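Local coordinates for protein 4-dehydrase (Streptomyces venezuelae, PDB 2PO3) that probably acts as a pyridoxal phosphate-dependent sugar aminotransferase in desosamine biosynthesis, and holds its TDP-sugar product bound to the cofactor as an external aldimine, at residues Asn27-Asp39 against Ala247-Phe259. Numbering follows the deposited sequence.
Sequences NRIDRARLYERLD and AAAAMGLTSLDAF
Arg37 meets Asp257 end-on with two nitrogens that share one oxygen: NH1 lies 3.0 Å and NH2 3.2 Å from Asp257 OD2. That oxygen sits in the guanidinium plane, while the carboxylate is turned 46° against it; Asp257 OD1 pairs instead with Arg60 of helix 52-65. Arg37 NH1 also donates to Thr254 OG1 at 2.9 Å, and the threonine hydroxyl in turn donates a hydrogen bond to Ala250 O, one turn back. The arginine chain, extended from CG to NE, runs along helix 247-259 toward its C-terminal end, from Ala250 to Asp257, and Leu253 CB lies over the centre of one guanidinium face. With an alanine here, Asp257 OD2 would probably lose its cationic mate, Thr254 OG1 its NH1 donor and Leu253 CB its cover.

Segments 31-39 and 247-259 run roughly antiparallel (148°), their axes approaching to 8.8 Å, and the Arg37 side chain fits as a knob into a hole formed by Ala250, Leu253, Thr254 and Asp257. The contact packs helix 31-44 against the long helix 246-276 of this aminotransferase-family chain, while Arg31 and Tyr35 reach the second subunit. Next to Arg37 in the chain, Leu38 CD2 presses tightly on Ala250 CB (3.4 Å), and Leu34 CD1 reaches the backbone at Met251. Ahead of the helix, Ile29 CG1 touches Met251 CE at 4.0 Å, and one water bridges Asp30 N to Thr254 O.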
loop_
_atom_site.group_PDB
_atom_site.type_symbol
_atom_site.label_atom_id
_atom_site.label_comp_id
_atom_site.label_asym_id
_atom_site.label_seq_id
_atom_site.Cartn_x
_atom_site.Cartn_y
_atom_site.Cartn_z
ATOM N N ASN A 27 -2.848 -19.573 7.838
ATOM C CA ASN A 27 -3.844 -20.626 8.033
ATOM C C ASN A 27 -4.401 -21.060 6.675
ATOM O O ASN A 27 -4.736 -20.185 5.896
ATOM C CB ASN A 27 -5.010 -20.038 8.858
ATOM C CG ASN A 27 -4.666 -19.889 10.331
ATOM O OD1 ASN A 27 -4.006 -20.748 10.920
ATOM N ND2 ASN A 27 -4.996 -18.750 10.890
ATOM N N ARG A 28 -4.537 -22.362 6.349
ATOM C CA ARG A 28 -5.078 -22.720 5.028
ATOM C C ARG A 28 -6.495 -22.268 4.721
ATOM O O ARG A 28 -7.298 -21.942 5.606
ATOM C CB ARG A 28 -4.719 -24.085 4.475
ATOM C CG ARG A 28 -3.235 -24.195 4.106
ATOM C CD ARG A 28 -2.928 -25.159 2.962
ATOM N NE ARG A 28 -1.556 -25.708 2.932
ATOM C CZ ARG A 28 -0.580 -25.334 2.080
ATOM N NH1 ARG A 28 -0.755 -24.390 1.158
ATOM N NH2 ARG A 28 0.619 -25.914 2.160
ATOM N N ILE A 29 -6.818 -22.197 3.440
ATOM C CA ILE A 29 -8.169 -21.764 3.055
ATOM C C ILE A 29 -8.760 -22.690 2.009
ATOM O O ILE A 29 -8.063 -23.526 1.418
ATOM C CB ILE A 29 -8.243 -20.348 2.441
ATOM C CG1 ILE A 29 -7.111 -20.123 1.438
ATOM C CG2 ILE A 29 -8.286 -19.254 3.508
ATOM C CD1 ILE A 29 -7.552 -20.286 -0.017
ATOM N N ASP A 30 -10.050 -22.481 1.781
ATOM C CA ASP A 30 -10.778 -23.231 0.775
ATOM C C ASP A 30 -10.457 -22.596 -0.596
ATOM O O ASP A 30 -11.048 -21.586 -1.028
ATOM C CB ASP A 30 -12.290 -23.186 1.072
ATOM C CG ASP A 30 -13.138 -23.897 0.057
ATOM O OD1 ASP A 30 -12.726 -24.212 -1.044
ATOM O OD2 ASP A 30 -14.401 -23.988 0.414
ATOM N N ARG A 31 -9.471 -23.203 -1.265
ATOM C CA ARG A 31 -9.011 -22.740 -2.549
ATOM C C ARG A 31 -10.096 -22.473 -3.590
ATOM O O ARG A 31 -10.058 -21.521 -4.371
ATOM C CB ARG A 31 -7.910 -23.650 -3.064
ATOM C CG ARG A 31 -6.718 -22.773 -3.403
ATOM C CD ARG A 31 -5.463 -23.537 -3.782
ATOM N NE ARG A 31 -4.626 -23.774 -2.614
ATOM C CZ ARG A 31 -3.362 -24.142 -2.685
ATOM N NH1 ARG A 31 -2.740 -24.332 -3.846
ATOM N NH2 ARG A 31 -2.709 -24.327 -1.552
ATOM N N ALA A 32 -11.079 -23.352 -3.603
ATOM C CA ALA A 32 -12.189 -23.284 -4.534
ATOM C C ALA A 32 -12.969 -22.021 -4.355
ATOM O O ALA A 32 -13.373 -21.416 -5.342
ATOM C CB ALA A 32 -13.134 -24.481 -4.398
ATOM N N ARG A 33 -13.192 -21.660 -3.090
ATOM C CA ARG A 33 -13.932 -20.457 -2.775
ATOM C C ARG A 33 -13.157 -19.216 -3.255
ATOM O O ARG A 33 -13.724 -18.270 -3.815
ATOM C CB ARG A 33 -14.276 -20.407 -1.277
ATOM C CG ARG A 33 -15.766 -20.458 -0.907
ATOM C CD ARG A 33 -16.734 -20.177 -2.064
ATOM N NE ARG A 33 -17.590 -18.989 -1.911
ATOM C CZ ARG A 33 -17.816 -18.103 -2.898
ATOM N NH1 ARG A 33 -17.265 -18.240 -4.105
ATOM N NH2 ARG A 33 -18.611 -17.044 -2.696
ATOM N N LEU A 34 -11.835 -19.233 -3.038
ATOM C CA LEU A 34 -10.978 -18.130 -3.451
ATOM C C LEU A 34 -11.007 -17.922 -4.971
ATOM O O LEU A 34 -11.174 -16.801 -5.472
ATOM C CB LEU A 34 -9.525 -18.384 -3.049
ATOM C CG LEU A 34 -8.662 -17.277 -3.622
ATOM C CD1 LEU A 34 -9.034 -15.932 -2.980
ATOM C CD2 LEU A 34 -7.188 -17.610 -3.448
ATOM N N TYR A 35 -10.820 -19.022 -5.716
ATOM C CA TYR A 35 -10.825 -18.933 -7.164
ATOM C C TYR A 35 -12.129 -18.473 -7.785
ATOM O O TYR A 35 -12.157 -17.691 -8.732
ATOM C CB TYR A 35 -10.189 -20.115 -7.839
ATOM C CG TYR A 35 -8.708 -20.279 -7.556
ATOM C CD1 TYR A 35 -7.815 -19.214 -7.543
ATOM C CD2 TYR A 35 -8.177 -21.544 -7.323
ATOM C CE1 TYR A 35 -6.445 -19.405 -7.360
ATOM C CE2 TYR A 35 -6.830 -21.747 -7.031
ATOM C CZ TYR A 35 -5.937 -20.674 -7.106
ATOM O OH TYR A 35 -4.601 -20.866 -6.807
ATOM N N GLU A 36 -13.229 -18.933 -7.231
ATOM C CA GLU A 36 -14.493 -18.500 -7.773
ATOM C C GLU A 36 -14.540 -16.995 -7.762
ATOM O O GLU A 36 -14.882 -16.351 -8.770
ATOM C CB GLU A 36 -15.647 -18.958 -6.875
ATOM C CG GLU A 36 -15.881 -20.466 -6.956
ATOM C CD GLU A 36 -17.102 -20.814 -6.177
ATOM O OE1 GLU A 36 -17.938 -19.985 -5.856
ATOM O OE2 GLU A 36 -17.154 -22.083 -5.869
ATOM N N ARG A 37 -14.215 -16.518 -6.544
ATOM C CA ARG A 37 -14.149 -15.114 -6.179
ATOM C C ARG A 37 -13.253 -14.382 -7.180
ATOM O O ARG A 37 -13.619 -13.317 -7.705
ATOM C CB ARG A 37 -13.718 -14.895 -4.716
ATOM C CG ARG A 37 -14.907 -14.932 -3.747
ATOM C CD ARG A 37 -14.571 -14.639 -2.282
ATOM N NE ARG A 37 -15.729 -14.687 -1.389
ATOM C CZ ARG A 37 -15.864 -15.551 -0.380
ATOM N NH1 ARG A 37 -14.925 -16.458 -0.089
ATOM N NH2 ARG A 37 -16.972 -15.518 0.367
ATOM N N LEU A 38 -12.081 -14.970 -7.467
ATOM C CA LEU A 38 -11.140 -14.400 -8.435
ATOM C C LEU A 38 -11.677 -14.466 -9.861
ATOM O O LEU A 38 -11.498 -13.543 -10.664
ATOM C CB LEU A 38 -9.782 -15.121 -8.454
ATOM C CG LEU A 38 -9.060 -15.060 -7.113
ATOM C CD1 LEU A 38 -7.656 -15.628 -7.240
ATOM C CD2 LEU A 38 -9.014 -13.609 -6.666
ATOM N N ASP A 39 -12.319 -15.577 -10.187
ATOM C CA ASP A 39 -12.876 -15.724 -11.526
ATOM C C ASP A 39 -13.883 -14.627 -11.794
ATOM O O ASP A 39 -13.817 -13.912 -12.793
ATOM C CB ASP A 39 -13.579 -17.077 -11.674
ATOM C CG ASP A 39 -12.604 -18.032 -12.273
ATOM O OD1 ASP A 39 -11.716 -17.652 -13.022
ATOM O OD2 ASP A 39 -12.758 -19.265 -11.856
ATOM N N ALA A 247 -8.647 -8.570 -5.681
ATOM C CA ALA A 247 -7.990 -9.842 -5.422
ATOM C C ALA A 247 -7.687 -10.117 -3.942
ATOM O O ALA A 247 -7.849 -11.231 -3.391
ATOM C CB ALA A 247 -6.779 -9.925 -6.314
ATOM N N ALA A 248 -7.248 -9.054 -3.292
ATOM C CA ALA A 248 -6.947 -9.101 -1.866
ATOM C C ALA A 248 -8.245 -9.293 -1.151
ATOM O O ALA A 248 -8.313 -10.040 -0.183
ATOM C CB ALA A 248 -6.369 -7.778 -1.382
ATOM N N ALA A 249 -9.284 -8.577 -1.613
ATOM C CA ALA A 249 -10.599 -8.724 -0.969
ATOM C C ALA A 249 -11.110 -10.183 -1.141
ATOM O O ALA A 249 -11.730 -10.785 -0.277
ATOM C CB ALA A 249 -11.584 -7.663 -1.466
ATOM N N ALA A 250 -10.820 -10.794 -2.293
ATOM C CA ALA A 250 -11.223 -12.145 -2.533
ATOM C C ALA A 250 -10.588 -13.065 -1.493
ATOM O O ALA A 250 -11.243 -13.919 -0.881
ATOM C CB ALA A 250 -10.726 -12.571 -3.907
ATOM N N MET A 251 -9.280 -12.889 -1.307
ATOM C CA MET A 251 -8.571 -13.692 -0.326
ATOM C C MET A 251 -9.149 -13.359 1.061
ATOM O O MET A 251 -9.476 -14.229 1.888
ATOM C CB MET A 251 -7.071 -13.387 -0.369
ATOM C CG MET A 251 -6.331 -14.158 0.715
ATOM S SD MET A 251 -6.538 -15.942 0.510
ATOM C CE MET A 251 -5.221 -16.559 1.581
ATOM N N GLY A 252 -9.311 -12.058 1.320
ATOM C CA GLY A 252 -9.865 -11.567 2.587
ATOM C C GLY A 252 -11.190 -12.210 3.038
ATOM O O GLY A 252 -11.346 -12.609 4.203
ATOM N N LEU A 253 -12.159 -12.303 2.123
ATOM C CA LEU A 253 -13.478 -12.884 2.402
ATOM C C LEU A 253 -13.455 -14.379 2.661
ATOM O O LEU A 253 -14.220 -14.865 3.465
ATOM C CB LEU A 253 -14.429 -12.666 1.208
ATOM C CG LEU A 253 -14.733 -11.200 1.030
ATOM C CD1 LEU A 253 -15.214 -10.914 -0.392
ATOM C CD2 LEU A 253 -15.745 -10.777 2.091
ATOM N N THR A 254 -12.580 -15.075 1.941
ATOM C CA THR A 254 -12.397 -16.513 2.019
ATOM C C THR A 254 -11.716 -16.875 3.322
ATOM O O THR A 254 -11.844 -17.985 3.847
ATOM C CB THR A 254 -11.537 -16.984 0.828
ATOM O OG1 THR A 254 -12.044 -16.502 -0.402
ATOM C CG2 THR A 254 -11.353 -18.492 0.812
ATOM N N SER A 255 -10.982 -15.896 3.824
ATOM C CA SER A 255 -10.258 -16.078 5.058
ATOM C C SER A 255 -11.192 -15.828 6.232
ATOM O O SER A 255 -11.166 -16.498 7.275
ATOM C CB SER A 255 -9.032 -15.180 5.044
ATOM O OG SER A 255 -8.276 -15.336 6.224
ATOM N N LEU A 256 -12.059 -14.855 6.050
ATOM C CA LEU A 256 -13.033 -14.537 7.069
ATOM C C LEU A 256 -13.929 -15.757 7.231
ATOM O O LEU A 256 -14.444 -16.045 8.288
ATOM C CB LEU A 256 -13.954 -13.391 6.614
ATOM C CG LEU A 256 -13.454 -11.970 6.828
ATOM C CD1 LEU A 256 -14.519 -11.054 6.226
ATOM C CD2 LEU A 256 -13.273 -11.678 8.322
ATOM N N ASP A 257 -14.119 -16.468 6.142
ATOM C CA ASP A 257 -14.948 -17.649 6.117
ATOM C C ASP A 257 -14.407 -18.731 7.016
ATOM O O ASP A 257 -15.182 -19.465 7.622
ATOM C CB ASP A 257 -15.138 -18.219 4.670
ATOM C CG ASP A 257 -16.018 -17.413 3.707
ATOM O OD1 ASP A 257 -16.787 -16.532 4.075
ATOM O OD2 ASP A 257 -15.898 -17.768 2.432
ATOM N N ALA A 258 -13.075 -18.834 7.089
ATOM C CA ALA A 258 -12.406 -19.854 7.903
ATOM C C ALA A 258 -12.173 -19.460 9.355
ATOM O O ALA A 258 -11.748 -20.277 10.190
ATOM C CB ALA A 258 -11.053 -20.182 7.262
ATOM N N PHE A 259 -12.426 -18.187 9.616
ATOM C CA PHE A 259 -12.199 -17.600 10.907
ATOM C C PHE A 259 -12.720 -18.400 12.109
ATOM O O PHE A 259 -12.025 -18.724 13.078
ATOM C CB PHE A 259 -12.582 -16.113 10.889
ATOM C CG PHE A 259 -11.968 -15.293 12.009
ATOM C CD1 PHE A 259 -10.762 -15.687 12.597
ATOM C CD2 PHE A 259 -12.591 -14.124 12.456
ATOM C CE1 PHE A 259 -10.167 -14.941 13.613
ATOM C CE2 PHE A 259 -12.014 -13.359 13.470
ATOM C CZ PHE A 259 -10.813 -13.780 14.049
HETATM O O HOH W 1 -6.329 -17.591 6.185
HETATM O O HOH W 2 -11.741 -20.608 3.352
#